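Local structure of luciferase-like enzymeAMP-CoA-ligase (Zophobas atratus, 4W8O) at residues F25-E29 with Y48-K52; S55-A59 with I88-L93; L62-I67 with R119-V123; I176-M182 with A194-R200. The protein probably activates carboxylic acids with ATP as an AMP/CoA-ligase of the ANL superfamily, a luciferase-like enzyme from a nonluminescent mealworm. All coordinates share one frame; numbering follows the deposited sequence.

Overall arrangement
Interactions 1, 2 and 3 follow helix 48-64 from its first turn to its last: it meets helix 20-30 in interaction 1, helix 85-92 in interaction 2 and strand 120-124 in interaction 3. Interactions 1 and 2 lie about 11 Å apart between centres and touch where Phe25 CD1 lies 3.7 Å from Tyr92 CZ; interactions 2 and 3, about 10 Å apart between centres, join through Leu62, Ser90 and Leu93. Interaction 4 lies about 17 Å from interaction 2 between centres, and its strand 179-184 belongs to the same eight-stranded sheet as strand 120-124. It borders the ligand pocket, the Ile195 side chain lying about 5 Å from the bound polyether, probably a crystallisation component.

Interaction 1: residues F25-E29 with Y48-K52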
loop_
_atom_site.group_PDB
_atom_site.type_symbol
_atom_site.label_atom_id
_atom_site.label_comp_id
_atom_site.label_asym_id
_atom_site.label_seq_id
_atom_site.Cartn_x
_atom_site.Cartn_y
_atom_site.Cartn_z
ATOM N N PHE A 25 12.011 5.295 -11.027
ATOM C CA PHE A 25 13.085 5.275 -12.033
ATOM C C PHE A 25 14.459 5.383 -11.369
ATOM O O PHE A 25 15.348 4.562 -11.615
ATOM C CB PHE A 25 12.881 6.439 -13.013
ATOM C CG PHE A 25 13.674 6.325 -14.288
ATOM C CD1 PHE A 25 13.143 5.676 -15.396
ATOM C CD2 PHE A 25 14.928 6.906 -14.395
ATOM C CE1 PHE A 25 13.866 5.578 -16.579
ATOM C CE2 PHE A 25 15.647 6.826 -15.577
ATOM C CZ PHE A 25 15.118 6.162 -16.672
ATOM N N GLU A 26 14.611 6.393 -10.512
ATOM C CA GLU A 26 15.856 6.608 -9.766
ATOM C C GLU A 26 16.217 5.397 -8.903
ATOM O O GLU A 26 17.384 5.000 -8.849
ATOM C CB GLU A 26 15.734 7.857 -8.888
ATOM C CG GLU A 26 16.934 8.129 -7.989
ATOM C CD GLU A 26 16.663 9.202 -6.938
ATOM O OE1 GLU A 26 15.695 9.984 -7.091
ATOM O OE2 GLU A 26 17.428 9.261 -5.950
ATOM N N CYS A 27 15.217 4.817 -8.231
ATOM C CA CYS A 27 15.439 3.626 -7.416
ATOM C C CYS A 27 15.968 2.478 -8.271
ATOM O O CYS A 27 16.914 1.803 -7.883
ATOM C CB CYS A 27 14.157 3.209 -6.692
ATOM S SG CYS A 27 13.709 4.298 -5.325
ATOM N N CYS A 28 15.372 2.275 -9.445
ATOM C CA CYS A 28 15.845 1.250 -10.378
ATOM C C CYS A 28 17.324 1.432 -10.750
ATOM O O CYS A 28 18.077 0.462 -10.739
ATOM C CB CYS A 28 14.983 1.208 -11.647
ATOM S SG CYS A 28 13.376 0.382 -11.452
ATOM N N GLU A 29 17.735 2.661 -11.073
ATOM C CA GLU A 29 19.132 2.939 -11.437
ATOM C C GLU A 29 20.075 2.678 -10.275
ATOM O O GLU A 29 21.149 2.101 -10.444
ATOM C CB GLU A 29 19.304 4.390 -11.902
ATOM C CG GLU A 29 18.673 4.656 -13.253
ATOM C CD GLU A 29 18.767 6.106 -13.718
ATOM O OE1 GLU A 29 18.629 7.025 -12.878
ATOM O OE2 GLU A 29 18.950 6.322 -14.938
ATOM N N TYR A 48 16.038 -5.125 -10.529
ATOM C CA TYR A 48 15.651 -3.732 -10.760
ATOM C C TYR A 48 16.040 -3.278 -12.159
ATOM O O TYR A 48 15.299 -2.535 -12.804
ATOM C CB TYR A 48 16.280 -2.803 -9.723
ATOM C CG TYR A 48 15.541 -2.780 -8.407
ATOM C CD1 TYR A 48 14.410 -1.984 -8.235
ATOM C CD2 TYR A 48 15.961 -3.560 -7.335
ATOM C CE1 TYR A 48 13.720 -1.964 -7.033
ATOM C CE2 TYR A 48 15.279 -3.548 -6.130
ATOM C CZ TYR A 48 14.161 -2.749 -5.981
ATOM O OH TYR A 48 13.488 -2.732 -4.776
ATOM N N SER A 49 17.201 -3.732 -12.619
ATOM C CA SER A 49 17.651 -3.465 -13.977
ATOM C C SER A 49 16.635 -3.938 -15.016
ATOM O O SER A 49 16.267 -3.197 -15.925
ATOM C CB SER A 49 18.982 -4.167 -14.235
ATOM O OG SER A 49 19.322 -4.040 -15.594
ATOM N N SER A 50 16.209 -5.189 -14.883
ATOM C CA SER A 50 15.248 -5.777 -15.801
ATOM C C SER A 50 13.899 -5.074 -15.719
ATOM O O SER A 50 13.252 -4.849 -16.740
ATOM C CB SER A 50 15.075 -7.269 -15.507
ATOM O OG SER A 50 14.114 -7.850 -16.364
ATOM N N VAL A 51 13.473 -4.730 -14.509
ATOM C CA VAL A 51 12.228 -3.994 -14.327
ATOM C C VAL A 51 12.280 -2.624 -15.005
ATOM O O VAL A 51 11.289 -2.190 -15.617
ATOM C CB VAL A 51 11.885 -3.839 -12.838
ATOM C CG1 VAL A 51 10.819 -2.768 -12.621
ATOM C CG2 VAL A 51 11.418 -5.174 -12.279
ATOM N N LYS A 52 13.429 -1.958 -14.904
ATOM C CA LYS A 52 13.626 -0.663 -15.562
ATOM C C LYS A 52 13.491 -0.779 -17.079
ATOM O O LYS A 52 12.868 0.073 -17.719
ATOM C CB LYS A 52 14.995 -0.073 -15.215
ATOM C CG LYS A 52 15.185 1.371 -15.662
ATOM C CD LYS A 52 16.447 1.967 -15.055
ATOM C CE LYS A 52 16.841 3.254 -15.756
ATOM N NZ LYS A 52 17.369 3.032 -17.130
#
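Tyr48, in the first turn of helix 48-64, sets its ring beside Cys28 of helix 20-30. The sulfur lies at the ring's edge, near its plane, with Cys28 SG 4.1 Å from Tyr48 CD1, a sulfur-aromatic contact at the rim and not over the pi face. Cys28 SG also lies 3.7 Å from the carbonyl oxygen Tyr48 O. Val51, on the same helix as Tyr48, brings CG1 to 4.2 Å from Cys28 SG. Lys52 lies across Cys28 and reaches Phe25 and Glu29. Its CG stands anti to the backbone N (chi1 -170°), and the extended chain runs past Cys28 CB, 3.8 Å from Lys52 CD. This lays Lys52 CE over one face of the Phe25 ring, displaced toward the rim, in a CH-pi contact 3.9 Å from the centroid, while Glu29 CG meets Lys52 CE at 3.4 Å. The chi4 bend (-71°) then directs NZ. Glu29 OE2 and Lys52 NZ, 4.3 Å from each other, are too far apart for a salt bridge. The two helix segments run roughly antiparallel at 138°. Phe238 of helix 228-239 packs on Cys28 and Tyr48, Tyr48 OH bonds to Ser242 O, and Val51 leads on to strand 35-39 and helix 85-92.

Interaction 2: residues S55-A59 with I88-L93; sequences STRVA and IASSYL
Chi1 of 60° places Ser55 OG between its own backbone N and carbonyl carbon, and chi1 of -67° sets Tyr92 CG beside its backbone N and anti to the carbonyl carbon, directing the ring to helix 48-64; the two hydroxyls meet there. Tyr92 OH donates to Ser55 OG at 2.8 Å. The single proton of the serine probably goes mainly to Val51 O, with Lys52 O also near, which would help to hold it within an otherwise apolar interface. The phenol's rim, not its face, borders the opposite helix: Thr56 N lies at the ring edge in plane, and Ala59 CB approaches Tyr92 CD2 at 4.0 Å. This is close helix-helix packing through small residues, in the layer of helices against the eight-stranded sheet of the AMP-binding domain, with the segment axes 8.0 Å apart and crossing at -58°. The small Ala89 side chain lies against Ser55, Val58 and Ala59, consistent with this close approach. Ala89 CB lies 3.2 Å from Ser55 O and, tighter than ordinary van der Waals contact, 3.5 Å from Val58 CG1. On one flank Ile88 CG2 meets Ser55 CB at 3.7 Å. Further along, Leu93 CD1 rests 3.6 Å from Ala59 O. Phe25 of helix 20-30 packs edge-to-face with Tyr92.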
loop_
_atom_site.group_PDB
_atom_site.type_symbol
_atom_site.label_atom_id
_atom_site.label_comp_id
_atom_site.label_asym_id
_atom_site.label_seq_id
_atom_site.Cartn_x
_atom_site.Cartn_y
_atom_site.Cartn_z
ATOM N N SER A 55 9.647 -1.698 -18.038
ATOM C CA SER A 55 8.770 -0.565 -17.764
ATOM C C SER A 55 9.052 0.614 -18.705
ATOM O O SER A 55 8.126 1.309 -19.108
ATOM C CB SER A 55 8.890 -0.120 -16.298
ATOM O OG SER A 55 10.212 0.276 -15.980
ATOM N N THR A 56 10.321 0.842 -19.040
ATOM C CA THR A 56 10.684 1.906 -19.986
ATOM C C THR A 56 10.036 1.631 -21.349
ATOM O O THR A 56 9.456 2.529 -21.962
ATOM C CB THR A 56 12.211 2.053 -20.111
ATOM O OG1 THR A 56 12.761 2.448 -18.844
ATOM C CG2 THR A 56 12.586 3.091 -21.170
ATOM N N ARG A 57 10.091 0.375 -21.786
ATOM C CA ARG A 57 9.497 -0.022 -23.061
ATOM C C ARG A 57 7.983 0.113 -23.058
ATOM O O ARG A 57 7.406 0.609 -24.025
ATOM C CB ARG A 57 9.898 -1.452 -23.418
ATOM C CG ARG A 57 11.344 -1.576 -23.846
ATOM C CD ARG A 57 11.747 -3.027 -23.970
ATOM N NE ARG A 57 13.162 -3.177 -24.268
ATOM C CZ ARG A 57 13.778 -4.349 -24.375
ATOM N NH1 ARG A 57 13.111 -5.482 -24.194
ATOM N NH2 ARG A 57 15.073 -4.388 -24.656
ATOM N N VAL A 58 7.343 -0.306 -21.967
ATOM C CA VAL A 58 5.904 -0.115 -21.822
ATOM C C VAL A 58 5.544 1.370 -21.867
ATOM O O VAL A 58 4.581 1.746 -22.535
ATOM C CB VAL A 58 5.362 -0.770 -20.534
ATOM C CG1 VAL A 58 3.902 -0.411 -20.312
ATOM C CG2 VAL A 58 5.505 -2.285 -20.604
ATOM N N ALA A 59 6.319 2.203 -21.169
ATOM C CA ALA A 59 6.081 3.653 -21.131
ATOM C C ALA A 59 6.157 4.295 -22.513
ATOM O O ALA A 59 5.293 5.099 -22.883
ATOM C CB ALA A 59 7.071 4.335 -20.195
ATOM N N ILE A 88 4.217 1.116 -13.090
ATOM C CA ILE A 88 5.493 1.837 -13.025
ATOM C C ILE A 88 5.674 2.675 -14.282
ATOM O O ILE A 88 6.051 3.844 -14.210
ATOM C CB ILE A 88 6.678 0.847 -12.893
ATOM C CG1 ILE A 88 6.669 0.179 -11.514
ATOM C CG2 ILE A 88 8.013 1.541 -13.125
ATOM C CD1 ILE A 88 7.395 -1.149 -11.476
ATOM N N ALA A 89 5.404 2.054 -15.434
ATOM C CA ALA A 89 5.510 2.711 -16.733
ATOM C C ALA A 89 4.594 3.935 -16.817
ATOM O O ALA A 89 5.020 5.024 -17.234
ATOM C CB ALA A 89 5.171 1.715 -17.839
ATOM N N SER A 90 3.340 3.754 -16.408
ATOM C CA SER A 90 2.360 4.838 -16.397
ATOM C C SER A 90 2.803 5.978 -15.480
ATOM O O SER A 90 2.644 7.158 -15.812
ATOM C CB SER A 90 0.995 4.308 -15.952
ATOM O OG SER A 90 0.456 3.424 -16.916
ATOM N N SER A 91 3.366 5.618 -14.328
ATOM C CA SER A 91 3.914 6.601 -13.402
ATOM C C SER A 91 5.076 7.395 -13.999
ATOM O O SER A 91 5.218 8.571 -13.694
ATOM C CB SER A 91 4.339 5.931 -12.097
ATOM O OG SER A 91 3.197 5.447 -11.413
ATOM N N TYR A 92 5.894 6.769 -14.846
ATOM C CA TYR A 92 6.973 7.491 -15.553
ATOM C C TYR A 92 6.416 8.653 -16.370
ATOM O O TYR A 92 7.065 9.689 -16.510
ATOM C CB TYR A 92 7.761 6.588 -16.513
ATOM C CG TYR A 92 8.597 5.479 -15.904
ATOM C CD1 TYR A 92 9.005 5.512 -14.570
ATOM C CD2 TYR A 92 9.035 4.415 -16.696
ATOM C CE1 TYR A 92 9.788 4.500 -14.035
ATOM C CE2 TYR A 92 9.820 3.398 -16.172
ATOM C CZ TYR A 92 10.191 3.439 -14.842
ATOM O OH TYR A 92 10.969 2.438 -14.308
ATOM N N LEU A 93 5.218 8.470 -16.913
ATOM C CA LEU A 93 4.562 9.499 -17.721
ATOM C C LEU A 93 3.742 10.483 -16.896
ATOM O O LEU A 93 3.130 11.402 -17.449
ATOM C CB LEU A 93 3.673 8.839 -18.772
ATOM C CG LEU A 93 4.397 7.845 -19.676
ATOM C CD1 LEU A 93 3.420 7.248 -20.671
ATOM C CD2 LEU A 93 5.565 8.510 -20.401
#

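Interaction 3: residues L62-I67 with R119-V123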
loop_
_atom_site.group_PDB
_atom_site.type_symbol
_atom_site.label_atom_id
_atom_site.label_comp_id
_atom_site.label_asym_id
_atom_site.label_seq_id
_atom_site.Cartn_x
_atom_site.Cartn_y
_atom_site.Cartn_z
ATOM N N LEU A 62 3.080 3.333 -24.313
ATOM C CA LEU A 62 1.948 4.098 -23.767
ATOM C C LEU A 62 1.928 5.538 -24.307
ATOM O O LEU A 62 0.866 6.097 -24.577
ATOM C CB LEU A 62 1.982 4.108 -22.235
ATOM C CG LEU A 62 1.521 2.834 -21.517
ATOM C CD1 LEU A 62 1.805 2.945 -20.028
ATOM C CD2 LEU A 62 0.046 2.555 -21.754
ATOM N N GLN A 63 3.115 6.108 -24.468
ATOM C CA GLN A 63 3.291 7.457 -24.982
ATOM C C GLN A 63 2.798 7.559 -26.428
ATOM O O GLN A 63 2.122 8.518 -26.805
ATOM C CB GLN A 63 4.777 7.824 -24.881
ATOM C CG GLN A 63 5.118 9.295 -24.998
ATOM C CD GLN A 63 6.571 9.554 -24.613
ATOM O OE1 GLN A 63 7.493 9.000 -25.215
ATOM N NE2 GLN A 63 6.778 10.379 -23.602
ATOM N N LYS A 64 3.116 6.549 -27.227
ATOM C CA LYS A 64 2.666 6.496 -28.614
ATOM C C LYS A 64 1.143 6.353 -28.717
ATOM O O LYS A 64 0.548 6.812 -29.693
ATOM C CB LYS A 64 3.365 5.346 -29.360
ATOM C CG LYS A 64 4.864 5.554 -29.531
ATOM C CD LYS A 64 5.535 4.366 -30.204
ATOM C CE LYS A 64 6.999 4.665 -30.475
ATOM N NZ LYS A 64 7.737 3.486 -30.999
ATOM N N LYS A 65 0.528 5.724 -27.713
ATOM C CA LYS A 65 -0.935 5.623 -27.634
ATOM C C LYS A 65 -1.606 6.918 -27.174
ATOM O O LYS A 65 -2.831 6.975 -27.080
ATOM C CB LYS A 65 -1.359 4.500 -26.685
ATOM C CG LYS A 65 -1.044 3.088 -27.142
ATOM C CD LYS A 65 -1.517 2.120 -26.062
ATOM C CE LYS A 65 -1.468 0.681 -26.521
ATOM N NZ LYS A 65 -2.460 0.355 -27.573
ATOM N N GLY A 66 -0.811 7.936 -26.850
ATOM C CA GLY A 66 -1.326 9.251 -26.493
ATOM C C GLY A 66 -1.517 9.484 -25.000
ATOM O O GLY A 66 -2.168 10.458 -24.620
ATOM N N ILE A 67 -0.950 8.606 -24.161
ATOM C CA ILE A 67 -1.032 8.747 -22.706
ATOM C C ILE A 67 -0.159 9.899 -22.221
ATOM O O ILE A 67 1.002 10.022 -22.610
ATOM C CB ILE A 67 -0.608 7.444 -21.975
ATOM C CG1 ILE A 67 -1.593 6.307 -22.276
ATOM C CG2 ILE A 67 -0.499 7.657 -20.467
ATOM C CD1 ILE A 67 -2.992 6.495 -21.734
ATOM N N ARG A 119 -8.542 5.629 -19.123
ATOM C CA ARG A 119 -8.271 5.598 -20.547
ATOM C C ARG A 119 -7.854 4.205 -20.981
ATOM O O ARG A 119 -8.154 3.772 -22.082
ATOM C CB ARG A 119 -7.169 6.581 -20.894
ATOM C CG ARG A 119 -6.843 6.571 -22.366
ATOM C CD ARG A 119 -6.258 7.885 -22.773
ATOM N NE ARG A 119 -5.721 7.837 -24.124
ATOM C CZ ARG A 119 -5.183 8.884 -24.732
ATOM N NH1 ARG A 119 -5.115 10.059 -24.103
ATOM N NH2 ARG A 119 -4.702 8.760 -25.967
ATOM N N ILE A 120 -7.135 3.518 -20.108
ATOM C CA ILE A 120 -6.713 2.156 -20.362
ATOM C C ILE A 120 -6.906 1.393 -19.075
ATOM O O ILE A 120 -6.723 1.952 -17.983
ATOM C CB ILE A 120 -5.223 2.065 -20.738
ATOM C CG1 ILE A 120 -4.963 2.716 -22.096
ATOM C CG2 ILE A 120 -4.764 0.611 -20.764
ATOM C CD1 ILE A 120 -3.498 2.933 -22.403
ATOM N N ILE A 121 -7.267 0.123 -19.209
ATOM C CA ILE A 121 -7.233 -0.802 -18.083
ATOM C C ILE A 121 -6.462 -2.067 -18.461
ATOM O O ILE A 121 -6.784 -2.735 -19.449
ATOM C CB ILE A 121 -8.641 -1.134 -17.529
ATOM C CG1 ILE A 121 -8.547 -2.244 -16.478
ATOM C CG2 ILE A 121 -9.583 -1.566 -18.631
ATOM C CD1 ILE A 121 -9.739 -2.297 -15.557
ATOM N N PHE A 122 -5.425 -2.361 -17.683
ATOM C CA PHE A 122 -4.695 -3.629 -17.771
ATOM C C PHE A 122 -5.405 -4.668 -16.904
ATOM O O PHE A 122 -5.681 -4.417 -15.725
ATOM C CB PHE A 122 -3.248 -3.463 -17.291
ATOM C CG PHE A 122 -2.378 -2.677 -18.242
ATOM C CD1 PHE A 122 -2.429 -1.294 -18.266
ATOM C CD2 PHE A 122 -1.505 -3.322 -19.104
ATOM C CE1 PHE A 122 -1.629 -0.560 -19.140
ATOM C CE2 PHE A 122 -0.707 -2.602 -19.980
ATOM C CZ PHE A 122 -0.773 -1.214 -20.001
ATOM N N VAL A 123 -5.667 -5.841 -17.477
ATOM C CA VAL A 123 -6.475 -6.863 -16.812
ATOM C C VAL A 123 -5.891 -8.270 -16.957
ATOM O O VAL A 123 -5.440 -8.657 -18.024
ATOM C CB VAL A 123 -7.920 -6.838 -17.361
ATOM C CG1 VAL A 123 -7.970 -7.353 -18.791
ATOM C CG2 VAL A 123 -8.860 -7.657 -16.479
#
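Ile67 CD1 lies alongside the aliphatic part of Arg119, 3.7 Å from Arg119 CD, the two side chains running antiparallel to each other. The arginine chain is stretched out, with CG anti to the backbone N (chi1 179°), and this reach brings the guanidinium over the turn at Gly66. One guanidinium face looks onto Gly66 C and Ile67 N. Arg119 NH2 makes a weak, bent hydrogen bond to Lys65 O at 2.8 Å, with an N-H...O angle of 117°, while Asp71 forms a salt bridge with Arg119 NH1. Inside this polar rim is a small apolar cluster. Ile120 CD1 touches both Leu62 CD2, at 3.6 Å, and Ile67 CD1, at 3.7 Å, which approach it from directions roughly at right angles. The same Leu62 methyl group approaches the edge of the Phe122 ring near its plane, with Leu62 CD2 4.2 Å from Phe122 CZ. At the exposed margin, Lys65 lays its aliphatic chain near Ile120 and carries its NZ on to a salt bridge with Glu143. Gly66 N bonds to Gln63 O and Ile67 N to Leu62 O, with a positive phi of 94° at Gly66: a Schellman motif ending helix 48-64, which here packs on the parallel strands of the alpha/beta sheet of the AMP-binding domain.

Interaction 4: residues I176-M182 with A194-R200; sequences IDDTAVM and AICHSHR
Two consecutive residues, Ala180 and Val181, share His197 as partner: His197 O accepts from Ala180 N at 2.8 Å and from Val181 N at 3.2 Å. The first donor lies in the carbonyl plane, the second is tilted 25° from it. This classic beta bulge shifts the register by one between the Thr179-Ser198 and Val181-His197 pairs, and His197 N returns a bond to Val181 O at 2.8 Å. At the bulge, the Ala180 side chain points toward the other segment, where its CB sits over one face of the His199 ring in a CH-pi contact, 3.6 Å from the centroid. His199 ND1 is hydrogen-bonded to Phe20 N, which helps to fix the ring. Beyond the strands, Asp177 OD1 uses its syn lone pair to bind Arg200 NH1 at 2.7 Å. The carboxylate lies at the guanidinium's edge with the two planes 78° apart. Arg200 CD packs 3.4 Å from Ile176 CD1, and the chi3 bend (52°) then directs the guanidinium to Asp177. Arg200 N bonds to Ile176 O, and a water bridges Asp177 OD1 and Ser198 OG. At the far end, Met182 SD touches Cys196 SG at 4.0 Å. Ser198 is the N-cap of helix 199-211, its OG accepting from Ser201 N. Together these segments form a bulged antiparallel beta hairpin leading into a helix; its connecting turn carries the SSGTTGLPK sequence characteristic of adenylate-forming enzymes, which probably contacts ATP phosphates.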
loop_
_atom_site.group_PDB
_atom_site.type_symbol
_atom_site.label_atom_id
_atom_site.label_comp_id
_atom_site.label_asym_id
_atom_site.label_seq_id
_atom_site.Cartn_x
_atom_site.Cartn_y
_atom_site.Cartn_z
ATOM N N ILE A 176 4.261 18.118 -8.990
ATOM C CA ILE A 176 4.300 17.135 -7.890
ATOM C C ILE A 176 3.104 17.197 -6.916
ATOM O O ILE A 176 2.929 16.290 -6.106
ATOM C CB ILE A 176 5.648 17.128 -7.130
ATOM C CG1 ILE A 176 5.894 18.443 -6.392
ATOM C CG2 ILE A 176 6.797 16.813 -8.091
ATOM C CD1 ILE A 176 7.179 18.445 -5.590
ATOM N N ASP A 177 2.272 18.234 -7.016
ATOM C CA ASP A 177 1.011 18.284 -6.262
ATOM C C ASP A 177 -0.183 17.725 -7.036
ATOM O O ASP A 177 -1.290 17.671 -6.504
ATOM C CB ASP A 177 0.722 19.712 -5.806
ATOM C CG ASP A 177 1.700 20.183 -4.759
ATOM O OD1 ASP A 177 1.948 19.428 -3.798
ATOM O OD2 ASP A 177 2.231 21.293 -4.903
ATOM N N ASP A 178 0.031 17.330 -8.289
ATOM C CA ASP A 178 -0.989 16.608 -9.034
ATOM C C ASP A 178 -1.120 15.199 -8.463
ATOM O O ASP A 178 -0.220 14.690 -7.801
ATOM C CB ASP A 178 -0.644 16.494 -10.525
ATOM C CG ASP A 178 -0.833 17.803 -11.286
ATOM O OD1 ASP A 178 -1.397 18.777 -10.727
ATOM O OD2 ASP A 178 -0.405 17.855 -12.467
ATOM N N THR A 179 -2.246 14.573 -8.764
ATOM C CA THR A 179 -2.523 13.217 -8.335
ATOM C C THR A 179 -1.592 12.218 -9.026
ATOM O O THR A 179 -1.402 12.269 -10.247
ATOM C CB THR A 179 -3.996 12.875 -8.616
ATOM O OG1 THR A 179 -4.823 13.829 -7.940
ATOM C CG2 THR A 179 -4.341 11.462 -8.146
ATOM N N ALA A 180 -0.990 11.340 -8.227
ATOM C CA ALA A 180 -0.137 10.264 -8.719
ATOM C C ALA A 180 -0.803 8.895 -8.588
ATOM O O ALA A 180 -0.736 8.084 -9.508
ATOM C CB ALA A 180 1.184 10.268 -7.963
ATOM N N VAL A 181 -1.440 8.651 -7.443
ATOM C CA VAL A 181 -2.046 7.359 -7.107
ATOM C C VAL A 181 -3.428 7.599 -6.491
ATOM O O VAL A 181 -3.606 8.563 -5.725
ATOM C CB VAL A 181 -1.194 6.587 -6.068
ATOM C CG1 VAL A 181 -1.769 5.208 -5.804
ATOM C CG2 VAL A 181 0.253 6.460 -6.513
ATOM N N MET A 182 -4.385 6.717 -6.799
ATOM C CA MET A 182 -5.722 6.772 -6.199
ATOM C C MET A 182 -6.088 5.474 -5.471
ATOM O O MET A 182 -5.611 4.401 -5.828
ATOM C CB MET A 182 -6.793 7.110 -7.246
ATOM C CG MET A 182 -6.689 8.521 -7.807
ATOM S SD MET A 182 -8.014 9.022 -8.925
ATOM C CE MET A 182 -7.665 7.980 -10.330
ATOM N N ALA A 194 -13.086 8.257 -4.811
ATOM C CA ALA A 194 -11.712 8.070 -5.236
ATOM C C ALA A 194 -10.792 8.992 -4.439
ATOM O O ALA A 194 -10.739 10.195 -4.675
ATOM C CB ALA A 194 -11.563 8.313 -6.729
ATOM N N ILE A 195 -10.095 8.393 -3.480
ATOM C CA ILE A 195 -9.068 9.064 -2.699
ATOM C C ILE A 195 -7.870 9.404 -3.593
ATOM O O ILE A 195 -7.304 8.528 -4.246
ATOM C CB ILE A 195 -8.569 8.133 -1.580
ATOM C CG1 ILE A 195 -9.678 7.865 -0.563
ATOM C CG2 ILE A 195 -7.338 8.725 -0.901
ATOM C CD1 ILE A 195 -9.463 6.601 0.249
ATOM N N CYS A 196 -7.489 10.672 -3.624
ATOM C CA CYS A 196 -6.341 11.106 -4.432
ATOM C C CYS A 196 -5.119 11.371 -3.577
ATOM O O CYS A 196 -5.178 12.194 -2.653
ATOM C CB CYS A 196 -6.690 12.383 -5.196
ATOM S SG CYS A 196 -7.959 12.115 -6.449
ATOM N N HIS A 197 -4.019 10.675 -3.874
ATOM C CA HIS A 197 -2.711 11.061 -3.354
ATOM C C HIS A 197 -1.889 11.722 -4.443
ATOM O O HIS A 197 -1.863 11.260 -5.593
ATOM C CB HIS A 197 -1.959 9.868 -2.774
ATOM C CG HIS A 197 -2.440 9.481 -1.417
ATOM N ND1 HIS A 197 -2.186 10.243 -0.298
ATOM C CD2 HIS A 197 -3.202 8.443 -1.002
ATOM C CE1 HIS A 197 -2.754 9.680 0.752
ATOM N NE2 HIS A 197 -3.379 8.588 0.352
ATOM N N SER A 198 -1.214 12.806 -4.066
ATOM C CA SER A 198 -0.302 13.494 -4.953
ATOM C C SER A 198 1.014 12.744 -4.976
ATOM O O SER A 198 1.227 11.817 -4.204
ATOM C CB SER A 198 -0.074 14.933 -4.481
ATOM O OG SER A 198 0.538 14.964 -3.208
ATOM N N HIS A 199 1.903 13.155 -5.866
ATOM C CA HIS A 199 3.241 12.599 -5.879
ATOM C C HIS A 199 3.850 12.815 -4.499
ATOM O O HIS A 199 4.396 11.895 -3.901
ATOM C CB HIS A 199 4.102 13.249 -6.966
ATOM C CG HIS A 199 3.508 13.140 -8.333
ATOM N ND1 HIS A 199 3.648 12.020 -9.119
ATOM C CD2 HIS A 199 2.725 13.991 -9.033
ATOM C CE1 HIS A 199 2.998 12.190 -10.252
ATOM N NE2 HIS A 199 2.432 13.381 -10.227
ATOM N N ARG A 200 3.688 14.017 -3.972
ATOM C CA ARG A 200 4.256 14.357 -2.675
ATOM C C ARG A 200 3.640 13.534 -1.548
ATOM O O ARG A 200 4.369 12.913 -0.767
ATOM C CB ARG A 200 4.112 15.850 -2.406
ATOM C CG ARG A 200 5.082 16.665 -3.251
ATOM C CD ARG A 200 5.029 18.167 -2.987
ATOM N NE ARG A 200 5.168 18.503 -1.577
ATOM C CZ ARG A 200 4.332 19.280 -0.888
ATOM N NH1 ARG A 200 3.267 19.849 -1.462
ATOM N NH2 ARG A 200 4.572 19.508 0.399
HETATM O O HOH W 1 0.285 17.606 -2.681
#